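Local coordinates for transketolase (Campylobacter jejuni, PDB 3L84), which belongs to the transketolase family of thiamine diphosphate-dependent enzymes, here a dimer whose subunits combine two cofactor-binding-type domains with a smaller C-terminal alpha/beta domain, at residues Phe415-Ser418 with Glu419-Lys422; Arg472-Asp475 with Gly476-Val480; Ala544-Leu547 with Glu548-Phe552; Gly583-Ala586 with Ala587-Glu591; Gly619-Val622 with Ser623-Val626. All blocks are in the same frame, centred on the assembly; numbering follows the deposited sequence. Where two conformers were deposited one is given.

Overall arrangement
The five contacts follow one another along the chain, all at turns or helix ends. Contacts 1 and 2 belong to the pyrimidine-binding domain, contacts 3 and 4 to the C-terminal domain, and contact 5 lies at the chain's end beside them. Helix 458-464 lies against both contact 1 and contact 4, whose centres are about 19 Å apart, and both also meet the second subunit. Contact 2 reaches contact 4 through Arg472, whose NH1 packs 4.2 Å from CG of Glu585. Contact 5 touches contact 4 through Phe620 and contact 3 through its valines, with centres about 15 and 13 Å away. Contact 3 is remote from contact 1, about 39 Å between centres.

Contact 1: Phe415-Ser418 with Glu419-Lys422; sequences FIFS and EYLK
The carbonyls of Phe417 and Ser418 turn the chain from strand 408-414 into helix 418-431 by accepting from the amides three residues on. Tyr420 N lies 3.0 Å from Phe417 O, and Leu421 N is also 3.0 Å from Ser418 O. Both donors stand well above the carbonyl planes, the first by 63°, the geometry of i to i+3 bonds rather than of regular alpha-helical i to i+4 ones. One turn earlier, Phe415 O takes two bonds from a single residue: Ser418 N at 3.1 Å and Ser418 OG at 2.7 Å. A small hydroxyl suits this place because chi1 of 66° sets OG in the cleft flanked by its backbone N and C, from where it reaches that oxygen.

A water links the two segments, donating to Ile416 O at 3.1 Å and to Glu419 OE1 at 2.8 Å. The other carboxylate oxygen, OE2, is held by Gln458 and by Lys422 of the second subunit. Lys422 NZ in turn meets Glu419 and Glu457 of that subunit, so the pairing is reciprocal.

Among the apolar contacts, Phe417 and Tyr420 project side by side with ring planes at 83°, and Phe417 CD1 comes 3.9 Å from Tyr420 CE1. A methyl, Ile416 CG2, sits 3.5 Å above the centre of one Phe417 face. Leu421 folds its CG and CD1 back against Ser418 O.

Buried charge at this interface is therefore matched by opposite charge from the partner chain, while water and backbone bonds hold the turn itself; carboxylate and ammonium groups are probably kept ionised by their mutual proximity.

Contact 2: Arg472-Asp475 with Gly476-Val480; sequences RPAD and GVENV
Asp475 and Glu478 exchange hydrogen bonds with the backbone around the start of helix 476-488. OD1 of Asp475 receives Glu478 N at 2.9 Å, an almost linear N-H...O angle of 178° that meets the oxygen nearly end-on to its C-O bond. Chi1 of 72° sets the aspartate CG between its own N and carbonyl carbon, which swings the short carboxylate over the first turn. Its second oxygen, OD2, is taken by Leu505 N. In the reverse direction Glu478 OE1 accepts from Ala474 N at 2.8 Å, the donor lying 45° above the carboxylate plane; the longer, extended side chain of glutamate is what spans back to the loop. Glu478 OE2 is bound by Tyr518 and Ser558. The first regular helical bond follows, Asn479 N to Asp475 O at 3.1 Å.

A water adds a second link to Glu478 OE1, donating to it at 2.9 Å and to Arg472 O at 3.3 Å, so that OE1 accepts from both the amide and the water.

Apolar contact comes from Pro473, a rigid ring without an amide hydrogen. Its CB lies 3.6 Å from Asn479 N and 3.8 Å from Glu478 CB, while CG slants across the side chain of Asn479. The amide group of Asn479 continues past the proline to Ser343 and Asn344.

Asp475 is thus a classical N-cap. The glutamate answers one residue earlier than in a true capping box, at the point where strand 469-471, at the border of a parallel sheet, gives way to its helix.

Contact 3: Ala544-Leu547 with Glu548-Phe552; sequences ANEL and EKQGF
Carbonyls of Ala544, Asn545 and Glu546 accept from the amides of Glu548, Lys549 and Gln550 in regular helical fashion, Glu548 N lying 2.8 Å from Ala544 O, until the chain turns out of helix 537-549. Glu546 and Gln550, one turn apart, join their side chains beside helix 622-629, where Glu546 touches Val622 and Gln550 touches Val626: Gln550 NE2 gives a 2.7 Å bond to the anti lone pair of Glu546 OE2. The glutamate reaches it by bending at chi2 (63°), the glutamine by staying extended, and the carboxylate and amide planes stand 70° apart. Lys549 passes the same carboxylate more loosely, its CD 4.0 Å from Glu546 OE1.

The end of the helix is a Schellman motif, closing the helix of a beta-alpha-beta unit. Gly551, with phi at 92°, sends its N to Glu548 O at 3.0 Å, and Phe552 N bonds to Leu547 O at 2.9 Å; a side chain at Gly551 would be jammed against the preceding carbonyl O, so glycine suits the place.

Phe552 lies beside that bond, with Leu547 O in the ring plane at its edge, 3.6 Å from CD2. The same ring carbon meets Leu547 CD2 at 4.3 Å. Glu548 points elsewhere, its OE2 accepting from Ser523 and from Cys554 N.

Contact 4: Gly583-Ala586 with Ala587-Glu591; sequences GVEA and AHSNE
The carboxylate of Glu585 is the flat group that meets Ser589 across this turn. Glu585 OE1 accepts from Ser589 OG at 2.7 Å through its anti lone pair, the one turned away from OE2. The other oxygen, OE2, forms a salt bridge with Arg463 and a hydrogen bond with Ser533. Both oxygens are therefore engaged, and bonds at the two of them limit the rotation of the carboxylate. Glu585 is extended beyond CG, which lets it span from the end of strand 580-584 to the serine, while Ser589, with chi1 of 43°, brings its short hydroxyl to meet it. The serine methylene follows, CB lying 3.4 Å from Glu585 OE1, and OG sits 3.7 Å from Glu585 CB.

A second acidic group, that of Glu591, comes within 4.7 Å of the first, measured from Glu585 OE1 to Glu591 OE2. Arg463 serves both, NH2 for Glu585 and NH1 for Glu591, and so probably offsets their like charges.

The backbone beneath is tightly folded. Ala587 N gives Glu585 O a weak bond of 2.9 Å, with an N-H...O angle of 137°. Small residues suit such a bend: Ala587 CB comes within 4.4 Å of Glu585 CB, and Ala587 also packs on Leu459 of helix 458-464. Beyond the turn, His588 donates to Ala464 O of the second subunit.

With Ala586 at its centre, this is an inverse gamma turn, leading out of a strand of the C-terminal domain's mixed sheet towards the dimer interface.

Contact 5: Gly619-Val622 with Ser623-Val626; sequences GFSV and SKLV
A chi1 of 74° tucks Ser621 OG in at the helix's first turn, where it accepts Lys624 N at 3.1 Å; Lys624, with chi1 of -69° and an extended chain, runs back beside the loop. The lysine aliphatic chain brushes the serine, CG 3.4 Å from Ser621 OG, and lies over Gly619, CD 3.7 Å from Gly619 CA. Its NZ goes on to Glu616 O in helix 611-617.

Ser621 is the N-cap of helix 622-629, a short hydroxyl side chain well suited to take an amide that the first turn would otherwise leave without an acceptor. Two residues before it, Gly619 closes a Schellman motif at the end of helix 611-617; its positive phi, 94°, is easily adopted by glycine. Phe620 between them centres an inverse gamma turn.

Regular helical bonding starts at once, Leu625 N to Ser621 O at 3.0 Å and Val626 N to Val622 O at 2.9 Å, both donors arriving almost in line with the carbonyl. On the flank, Val622 and Val626 point the same way, with CG1 of the first 4.0 Å from CG2 of the second. Leu625 turns inward instead, onto Ser543 of helix 537-549 and Tyr600.

Contact 1: Phe415-Ser418 with Glu419-Lys422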
loop_
_atom_site.group_PDB
_atom_site.type_symbol
_atom_site.label_atom_id
_atom_site.label_comp_id
_atom_site.label_asym_id
_atom_site.label_seq_id
_atom_site.Cartn_x
_atom_site.Cartn_y
_atom_site.Cartn_z
ATOM N N PHE A 415 -7.358 -10.790 -1.216
ATOM C CA PHE A 415 -6.356 -10.688 -0.157
ATOM C C PHE A 415 -5.028 -10.154 -0.691
ATOM O O PHE A 415 -4.337 -9.416 0.011
ATOM C CB PHE A 415 -6.187 -12.071 0.501
ATOM C CG PHE A 415 -5.426 -12.097 1.815
ATOM C CD1 PHE A 415 -5.460 -11.036 2.713
ATOM C CD2 PHE A 415 -4.739 -13.248 2.177
ATOM C CE1 PHE A 415 -4.812 -11.132 3.946
ATOM C CE2 PHE A 415 -4.113 -13.340 3.406
ATOM C CZ PHE A 415 -4.142 -12.290 4.253
ATOM N N ILE A 416 -4.635 -10.472 -1.927
ATOM C CA ILE A 416 -3.376 -9.937 -2.402
ATOM C C ILE A 416 -3.410 -8.403 -2.469
ATOM O O ILE A 416 -2.392 -7.730 -2.226
ATOM C CB ILE A 416 -3.019 -10.535 -3.778
ATOM C CG1 ILE A 416 -1.630 -10.098 -4.225
ATOM C CG2 ILE A 416 -4.042 -10.202 -4.841
ATOM C CD1 ILE A 416 -0.510 -10.427 -3.210
ATOM N N PHE A 417 -4.557 -7.799 -2.728
ATOM C CA PHE A 417 -4.712 -6.357 -2.834
ATOM C C PHE A 417 -5.010 -5.688 -1.518
ATOM O O PHE A 417 -5.143 -4.452 -1.459
ATOM C CB PHE A 417 -5.699 -5.969 -3.963
ATOM C CG PHE A 417 -5.344 -6.546 -5.252
ATOM C CD1 PHE A 417 -3.992 -6.650 -5.634
ATOM C CD2 PHE A 417 -6.316 -7.067 -6.076
ATOM C CE1 PHE A 417 -3.613 -7.244 -6.850
ATOM C CE2 PHE A 417 -5.923 -7.675 -7.303
ATOM C CZ PHE A 417 -4.602 -7.769 -7.643
ATOM N N SER A 418 -5.025 -6.456 -0.428
ATOM C CA SER A 418 -4.951 -5.861 0.905
ATOM C C SER A 418 -3.732 -4.941 0.997
ATOM O O SER A 418 -3.741 -3.955 1.732
ATOM C CB SER A 418 -4.878 -6.913 2.012
ATOM O OG SER A 418 -3.685 -7.659 1.961
ATOM N N GLU A 419 -2.690 -5.263 0.244
ATOM C CA GLU A 419 -1.460 -4.452 0.314
ATOM C C GLU A 419 -1.686 -3.051 -0.206
ATOM O O GLU A 419 -0.977 -2.124 0.212
ATOM C CB GLU A 419 -0.308 -5.123 -0.407
ATOM C CG GLU A 419 0.008 -6.475 0.188
ATOM C CD GLU A 419 1.361 -7.041 -0.138
ATOM O OE1 GLU A 419 1.891 -6.763 -1.242
ATOM O OE2 GLU A 419 1.903 -7.766 0.709
ATOM N N TYR A 420 -2.630 -2.854 -1.117
ATOM C CA TYR A 420 -2.943 -1.503 -1.607
ATOM C C TYR A 420 -3.616 -0.676 -0.547
ATOM O O TYR A 420 -3.506 0.568 -0.630
ATOM C CB TYR A 420 -3.844 -1.560 -2.850
ATOM C CG TYR A 420 -3.173 -1.832 -4.182
ATOM C CD1 TYR A 420 -2.570 -3.028 -4.473
ATOM C CD2 TYR A 420 -3.238 -0.879 -5.205
ATOM C CE1 TYR A 420 -2.007 -3.274 -5.716
ATOM C CE2 TYR A 420 -2.673 -1.110 -6.462
ATOM C CZ TYR A 420 -2.071 -2.315 -6.723
ATOM O OH TYR A 420 -1.509 -2.550 -7.987
ATOM N N LEU A 421 -4.303 -1.281 0.419
ATOM C CA LEU A 421 -5.062 -0.550 1.450
ATOM C C LEU A 421 -4.462 -0.616 2.851
ATOM O O LEU A 421 -5.014 -0.029 3.807
ATOM C CB LEU A 421 -6.561 -0.924 1.448
ATOM C CG LEU A 421 -6.905 -2.402 1.662
ATOM C CD1 LEU A 421 -6.589 -2.919 3.075
ATOM C CD2 LEU A 421 -8.397 -2.618 1.348
ATOM N N LYS A 422 -3.341 -1.329 3.021
ATOM C CA LYS A 422 -2.749 -1.566 4.340
ATOM C C LYS A 422 -2.529 -0.276 5.150
ATOM O O LYS A 422 -2.797 -0.289 6.343
ATOM C CB LYS A 422 -1.470 -2.384 4.180
ATOM C CG LYS A 422 -0.618 -2.592 5.446
ATOM C CD LYS A 422 -1.283 -3.387 6.530
ATOM C CE LYS A 422 -0.380 -3.511 7.761
ATOM N NZ LYS A 422 -0.289 -2.189 8.470
HETATM O O HOH W 1 0.197 -6.583 -3.464
#

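Contact 2: Arg472-Asp475 with Gly476-Val480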
loop_
_atom_site.group_PDB
_atom_site.type_symbol
_atom_site.label_atom_id
_atom_site.label_comp_id
_atom_site.label_asym_id
_atom_site.label_seq_id
_atom_site.Cartn_x
_atom_site.Cartn_y
_atom_site.Cartn_z
ATOM N N ARG A 472 -9.345 -16.688 9.694
ATOM C CA ARG A 472 -9.196 -17.501 8.477
ATOM C C ARG A 472 -10.032 -18.776 8.683
ATOM O O ARG A 472 -9.506 -19.838 9.030
ATOM C CB ARG A 472 -7.749 -17.772 8.166
ATOM C CG ARG A 472 -7.501 -18.475 6.888
ATOM C CD ARG A 472 -6.016 -18.475 6.461
ATOM N NE ARG A 472 -5.820 -19.123 5.151
ATOM C CZ ARG A 472 -5.289 -20.311 4.927
ATOM N NH1 ARG A 472 -4.759 -21.046 5.878
ATOM N NH2 ARG A 472 -5.237 -20.723 3.676
ATOM N N PRO A 473 -11.352 -18.684 8.479
ATOM C CA PRO A 473 -12.235 -19.789 8.851
ATOM C C PRO A 473 -12.069 -20.979 7.926
ATOM O O PRO A 473 -11.846 -20.824 6.721
ATOM C CB PRO A 473 -13.634 -19.185 8.721
ATOM C CG PRO A 473 -13.469 -18.080 7.760
ATOM C CD PRO A 473 -12.114 -17.485 8.057
ATOM N N ALA A 474 -12.168 -22.180 8.488
ATOM C CA ALA A 474 -12.072 -23.396 7.716
ATOM C C ALA A 474 -13.404 -23.833 7.140
ATOM O O ALA A 474 -13.421 -24.648 6.195
ATOM C CB ALA A 474 -11.502 -24.503 8.564
ATOM N N ASP A 475 -14.503 -23.288 7.612
ATOM C CA ASP A 475 -15.836 -23.674 7.098
ATOM C C ASP A 475 -16.813 -22.584 7.453
ATOM O O ASP A 475 -16.444 -21.589 8.075
ATOM C CB ASP A 475 -16.280 -25.087 7.580
ATOM C CG ASP A 475 -16.657 -25.177 9.038
ATOM O OD1 ASP A 475 -16.654 -24.168 9.771
ATOM O OD2 ASP A 475 -17.042 -26.313 9.451
ATOM N N GLY A 476 -18.071 -22.756 7.077
ATOM C CA GLY A 476 -19.074 -21.767 7.342
ATOM C C GLY A 476 -19.385 -21.544 8.789
ATOM O O GLY A 476 -19.707 -20.425 9.182
ATOM N N VAL A 477 -19.348 -22.605 9.570
ATOM C CA VAL A 477 -19.629 -22.498 10.984
ATOM C C VAL A 477 -18.551 -21.613 11.651
ATOM O O VAL A 477 -18.858 -20.690 12.425
ATOM C CB VAL A 477 -19.716 -23.867 11.638
ATOM C CG1 VAL A 477 -19.776 -23.787 13.149
ATOM C CG2 VAL A 477 -20.942 -24.637 11.073
ATOM N N GLU A 478 -17.283 -21.881 11.355
ATOM C CA GLU A 478 -16.233 -21.020 11.870
ATOM C C GLU A 478 -16.429 -19.571 11.396
ATOM O O GLU A 478 -16.135 -18.631 12.121
ATOM C CB GLU A 478 -14.829 -21.517 11.488
ATOM C CG GLU A 478 -14.362 -22.810 12.134
ATOM C CD GLU A 478 -12.879 -23.035 12.050
ATOM O OE1 GLU A 478 -12.165 -22.338 11.281
ATOM O OE2 GLU A 478 -12.399 -23.958 12.755
ATOM N N ASN A 479 -16.876 -19.395 10.160
ATOM C CA ASN A 479 -17.085 -18.062 9.613
ATOM C C ASN A 479 -18.136 -17.268 10.401
ATOM O O ASN A 479 -17.978 -16.076 10.662
ATOM C CB ASN A 479 -17.435 -18.194 8.119
ATOM C CG ASN A 479 -17.383 -16.920 7.306
ATOM O OD1 ASN A 479 -17.096 -15.760 7.794
ATOM N ND2 ASN A 479 -17.590 -17.093 6.052
ATOM N N VAL A 480 -19.222 -17.953 10.801
ATOM C CA VAL A 480 -20.267 -17.362 11.628
ATOM C C VAL A 480 -19.701 -17.018 13.011
ATOM O O VAL A 480 -19.929 -15.896 13.515
ATOM C CB VAL A 480 -21.481 -18.316 11.781
ATOM C CG1 VAL A 480 -22.349 -17.884 12.955
ATOM C CG2 VAL A 480 -22.208 -18.373 10.479
HETATM O O HOH W 2 -9.291 -22.510 10.893
#

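Contact 3: Ala544-Leu547 with Glu548-Phe552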
loop_
_atom_site.group_PDB
_atom_site.type_symbol
_atom_site.label_atom_id
_atom_site.label_comp_id
_atom_site.label_asym_id
_atom_site.label_seq_id
_atom_site.Cartn_x
_atom_site.Cartn_y
_atom_site.Cartn_z
ATOM N N ALA A 544 -3.832 -36.772 9.855
ATOM C CA ALA A 544 -3.894 -37.343 11.191
ATOM C C ALA A 544 -4.538 -38.745 11.145
ATOM O O ALA A 544 -4.080 -39.663 11.802
ATOM C CB ALA A 544 -4.672 -36.435 12.122
ATOM N N ASN A 545 -5.555 -38.920 10.309
ATOM C CA ASN A 545 -6.196 -40.248 10.137
ATOM C C ASN A 545 -5.182 -41.246 9.577
ATOM O O ASN A 545 -5.106 -42.389 10.017
ATOM C CB ASN A 545 -7.393 -40.151 9.172
ATOM C CG ASN A 545 -8.604 -39.524 9.797
ATOM O OD1 ASN A 545 -8.732 -39.487 11.027
ATOM N ND2 ASN A 545 -9.515 -39.002 8.953
ATOM N N GLU A 546 -4.383 -40.829 8.600
ATOM C CA GLU A 546 -3.351 -41.696 8.070
ATOM C C GLU A 546 -2.274 -42.021 9.120
ATOM O O GLU A 546 -1.855 -43.176 9.248
ATOM C CB GLU A 546 -2.731 -41.086 6.801
ATOM C CG GLU A 546 -1.635 -41.944 6.140
ATOM C CD GLU A 546 -2.136 -43.290 5.641
ATOM O OE1 GLU A 546 -3.356 -43.401 5.379
ATOM O OE2 GLU A 546 -1.305 -44.229 5.505
ATOM N N LEU A 547 -1.829 -41.017 9.872
ATOM C CA LEU A 547 -0.838 -41.215 10.925
ATOM C C LEU A 547 -1.377 -42.186 11.986
ATOM O O LEU A 547 -0.660 -43.071 12.415
ATOM C CB LEU A 547 -0.409 -39.874 11.551
ATOM C CG LEU A 547 0.538 -38.973 10.739
ATOM C CD1 LEU A 547 0.460 -37.547 11.210
ATOM C CD2 LEU A 547 1.972 -39.468 10.811
ATOM N N GLU A 548 -2.645 -42.055 12.352
ATOM C CA GLU A 548 -3.279 -42.971 13.312
ATOM C C GLU A 548 -3.325 -44.406 12.750
ATOM O O GLU A 548 -3.061 -45.366 13.479
ATOM C CB GLU A 548 -4.677 -42.468 13.675
ATOM C CG GLU A 548 -4.688 -41.189 14.488
ATOM C CD GLU A 548 -4.727 -41.364 16.001
ATOM O OE1 GLU A 548 -4.624 -42.523 16.509
ATOM O OE2 GLU A 548 -4.867 -40.332 16.689
ATOM N N LYS A 549 -3.622 -44.552 11.460
ATOM C CA LYS A 549 -3.636 -45.876 10.811
ATOM C C LYS A 549 -2.226 -46.475 10.853
ATOM O O LYS A 549 -2.081 -47.717 10.982
ATOM C CB LYS A 549 -4.167 -45.737 9.377
ATOM C CG LYS A 549 -4.133 -46.952 8.508
ATOM C CD LYS A 549 -4.779 -46.633 7.151
ATOM C CE LYS A 549 -4.887 -47.906 6.289
ATOM N NZ LYS A 549 -5.603 -47.642 5.007
ATOM N N GLN A 550 -1.196 -45.631 10.769
ATOM C CA GLN A 550 0.203 -46.055 10.886
ATOM C C GLN A 550 0.718 -46.195 12.337
ATOM O O GLN A 550 1.878 -46.527 12.535
ATOM C CB GLN A 550 1.138 -45.152 10.056
ATOM C CG GLN A 550 0.816 -45.176 8.552
ATOM C CD GLN A 550 1.719 -44.283 7.672
ATOM O OE1 GLN A 550 2.911 -44.150 7.917
ATOM N NE2 GLN A 550 1.138 -43.725 6.608
ATOM N N GLY A 551 -0.136 -45.977 13.336
ATOM C CA GLY A 551 0.226 -46.151 14.753
ATOM C C GLY A 551 0.755 -44.949 15.513
ATOM O O GLY A 551 1.425 -45.094 16.531
ATOM N N PHE A 552 0.444 -43.747 15.031
ATOM C CA PHE A 552 0.810 -42.513 15.736
ATOM C C PHE A 552 -0.410 -41.730 16.202
ATOM O O PHE A 552 -1.170 -41.238 15.369
ATOM C CB PHE A 552 1.655 -41.614 14.844
ATOM C CG PHE A 552 2.897 -42.291 14.296
ATOM C CD1 PHE A 552 4.095 -42.232 14.988
ATOM C CD2 PHE A 552 2.857 -42.954 13.079
ATOM C CE1 PHE A 552 5.240 -42.862 14.487
ATOM C CE2 PHE A 552 4.006 -43.599 12.571
ATOM C CZ PHE A 552 5.181 -43.536 13.282
#

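Contact 4: Gly583-Ala586 with Ala587-Glu591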
loop_
_atom_site.group_PDB
_atom_site.type_symbol
_atom_site.label_atom_id
_atom_site.label_comp_id
_atom_site.label_asym_id
_atom_site.label_seq_id
_atom_site.Cartn_x
_atom_site.Cartn_y
_atom_site.Cartn_z
ATOM N N GLY A 583 2.754 -26.937 12.302
ATOM C CA GLY A 583 1.841 -25.945 11.734
ATOM C C GLY A 583 1.769 -26.077 10.230
ATOM O O GLY A 583 2.813 -26.302 9.587
ATOM N N VAL A 584 0.578 -26.017 9.649
ATOM C CA VAL A 584 0.372 -26.220 8.239
ATOM C C VAL A 584 -0.525 -25.106 7.679
ATOM O O VAL A 584 -1.685 -24.961 8.064
ATOM C CB VAL A 584 -0.305 -27.585 7.998
ATOM C CG1 VAL A 584 -0.460 -27.822 6.506
ATOM C CG2 VAL A 584 0.471 -28.746 8.696
ATOM N N GLU A 585 0.024 -24.296 6.771
ATOM C CA GLU A 585 -0.706 -23.191 6.170
ATOM C C GLU A 585 -0.148 -22.928 4.779
ATOM O O GLU A 585 1.043 -22.954 4.589
ATOM C CB GLU A 585 -0.580 -21.903 7.003
ATOM C CG GLU A 585 -1.434 -21.848 8.242
ATOM C CD GLU A 585 -1.479 -20.473 8.905
ATOM O OE1 GLU A 585 -0.501 -19.660 8.827
ATOM O OE2 GLU A 585 -2.482 -20.229 9.577
ATOM N N ALA A 586 -1.027 -22.570 3.857
ATOM C CA ALA A 586 -0.637 -22.162 2.504
ATOM C C ALA A 586 -0.244 -20.686 2.528
ATOM O O ALA A 586 -0.936 -19.799 2.012
ATOM C CB ALA A 586 -1.763 -22.425 1.485
ATOM N N ALA A 587 0.869 -20.429 3.185
ATOM C CA ALA A 587 1.367 -19.062 3.452
ATOM C C ALA A 587 2.788 -19.191 3.917
ATOM O O ALA A 587 3.214 -20.270 4.337
ATOM C CB ALA A 587 0.507 -18.380 4.529
ATOM N N HIS A 588 3.521 -18.089 3.901
ATOM C CA HIS A 588 4.872 -18.049 4.507
ATOM C C HIS A 588 4.648 -17.396 5.822
ATOM O O HIS A 588 4.664 -16.151 5.910
ATOM C CB HIS A 588 5.805 -17.197 3.676
ATOM C CG HIS A 588 7.209 -17.244 4.139
ATOM N ND1 HIS A 588 8.069 -16.212 3.893
ATOM C CD2 HIS A 588 7.937 -18.221 4.740
ATOM C CE1 HIS A 588 9.259 -16.523 4.374
ATOM N NE2 HIS A 588 9.209 -17.722 4.911
ATOM N N SER A 589 4.368 -18.229 6.809
ATOM C CA SER A 589 3.896 -17.795 8.137
ATOM C C SER A 589 4.824 -18.340 9.274
ATOM O O SER A 589 4.522 -19.224 10.084
ATOM C CB SER A 589 2.387 -18.027 8.327
ATOM O OG SER A 589 1.985 -19.292 7.819
ATOM N N ASN A 590 6.001 -17.724 9.354
ATOM C CA ASN A 590 6.962 -18.044 10.359
ATOM C C ASN A 590 6.485 -17.702 11.761
ATOM O O ASN A 590 6.998 -18.238 12.727
ATOM C CB ASN A 590 8.310 -17.344 10.116
ATOM C CG ASN A 590 9.175 -18.020 9.054
ATOM O OD1 ASN A 590 9.965 -17.346 8.365
ATOM N ND2 ASN A 590 9.097 -19.316 8.957
ATOM N N GLU A 591 5.489 -16.832 11.903
ATOM C CA GLU A 591 4.904 -16.594 13.211
ATOM C C GLU A 591 4.351 -17.857 13.852
ATOM O O GLU A 591 4.197 -17.914 15.075
ATOM C CB GLU A 591 3.838 -15.489 13.145
ATOM C CG GLU A 591 2.581 -15.816 12.330
ATOM C CD GLU A 591 2.662 -15.535 10.844
ATOM O OE1 GLU A 591 3.744 -15.236 10.305
ATOM O OE2 GLU A 591 1.605 -15.645 10.188
#

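Contact 5: Gly619-Val622 with Ser623-Val626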
loop_
_atom_site.group_PDB
_atom_site.type_symbol
_atom_site.label_atom_id
_atom_site.label_comp_id
_atom_site.label_asym_id
_atom_site.label_seq_id
_atom_site.Cartn_x
_atom_site.Cartn_y
_atom_site.Cartn_z
ATOM N N GLY A 619 3.240 -29.004 -2.154
ATOM C CA GLY A 619 3.355 -30.010 -1.116
ATOM C C GLY A 619 2.137 -30.291 -0.299
ATOM O O GLY A 619 2.220 -31.027 0.679
ATOM N N PHE A 620 1.001 -29.747 -0.674
ATOM C CA PHE A 620 -0.235 -29.880 0.127
ATOM C C PHE A 620 -1.011 -31.099 -0.277
ATOM O O PHE A 620 -2.005 -31.030 -0.987
ATOM C CB PHE A 620 -1.042 -28.574 0.110
ATOM C CG PHE A 620 -0.296 -27.443 0.756
ATOM C CD1 PHE A 620 -0.322 -27.292 2.136
ATOM C CD2 PHE A 620 0.494 -26.591 0.020
ATOM C CE1 PHE A 620 0.422 -26.305 2.750
ATOM C CE2 PHE A 620 1.246 -25.616 0.635
ATOM C CZ PHE A 620 1.222 -25.472 2.014
ATOM N N SER A 621 -0.467 -32.245 0.127
ATOM C CA SER A 621 -1.114 -33.556 -0.042
ATOM C C SER A 621 -0.885 -34.355 1.220
ATOM O O SER A 621 0.086 -34.127 1.942
ATOM C CB SER A 621 -0.557 -34.337 -1.236
ATOM O OG SER A 621 0.735 -34.843 -0.927
ATOM N N VAL A 622 -1.752 -35.325 1.454
ATOM C CA VAL A 622 -1.605 -36.176 2.624
ATOM C C VAL A 622 -0.250 -36.900 2.585
ATOM O O VAL A 622 0.478 -36.970 3.587
ATOM C CB VAL A 622 -2.780 -37.180 2.734
ATOM C CG1 VAL A 622 -2.501 -38.267 3.819
ATOM C CG2 VAL A 622 -4.045 -36.411 3.032
ATOM N N SER A 623 0.100 -37.499 1.457
ATOM C CA SER A 623 1.327 -38.290 1.403
ATOM C C SER A 623 2.549 -37.423 1.728
ATOM O O SER A 623 3.430 -37.852 2.474
ATOM C CB SER A 623 1.496 -38.944 0.036
ATOM O OG SER A 623 0.510 -39.946 -0.169
ATOM N N LYS A 624 2.598 -36.215 1.175
ATOM C CA LYS A 624 3.770 -35.365 1.397
ATOM C C LYS A 624 3.828 -34.855 2.830
ATOM O O LYS A 624 4.896 -34.766 3.434
ATOM C CB LYS A 624 3.822 -34.219 0.404
ATOM C CG LYS A 624 4.104 -34.690 -1.022
ATOM C CD LYS A 624 4.106 -33.561 -1.997
ATOM C CE LYS A 624 4.534 -33.936 -3.408
ATOM N NZ LYS A 624 4.508 -32.760 -4.337
ATOM N N LEU A 625 2.669 -34.476 3.384
ATOM C CA LEU A 625 2.663 -33.977 4.737
ATOM C C LEU A 625 3.009 -35.075 5.735
ATOM O O LEU A 625 3.797 -34.870 6.640
ATOM C CB LEU A 625 1.324 -33.303 5.075
ATOM C CG LEU A 625 1.191 -32.816 6.502
ATOM C CD1 LEU A 625 2.278 -31.816 6.883
ATOM C CD2 LEU A 625 -0.198 -32.174 6.708
ATOM N N VAL A 626 2.454 -36.253 5.543
ATOM C CA VAL A 626 2.812 -37.376 6.411
ATOM C C VAL A 626 4.296 -37.715 6.332
ATOM O O VAL A 626 4.925 -37.965 7.342
ATOM C CB VAL A 626 1.959 -38.600 6.086
ATOM C CG1 VAL A 626 2.520 -39.898 6.742
ATOM C CG2 VAL A 626 0.504 -38.372 6.507
#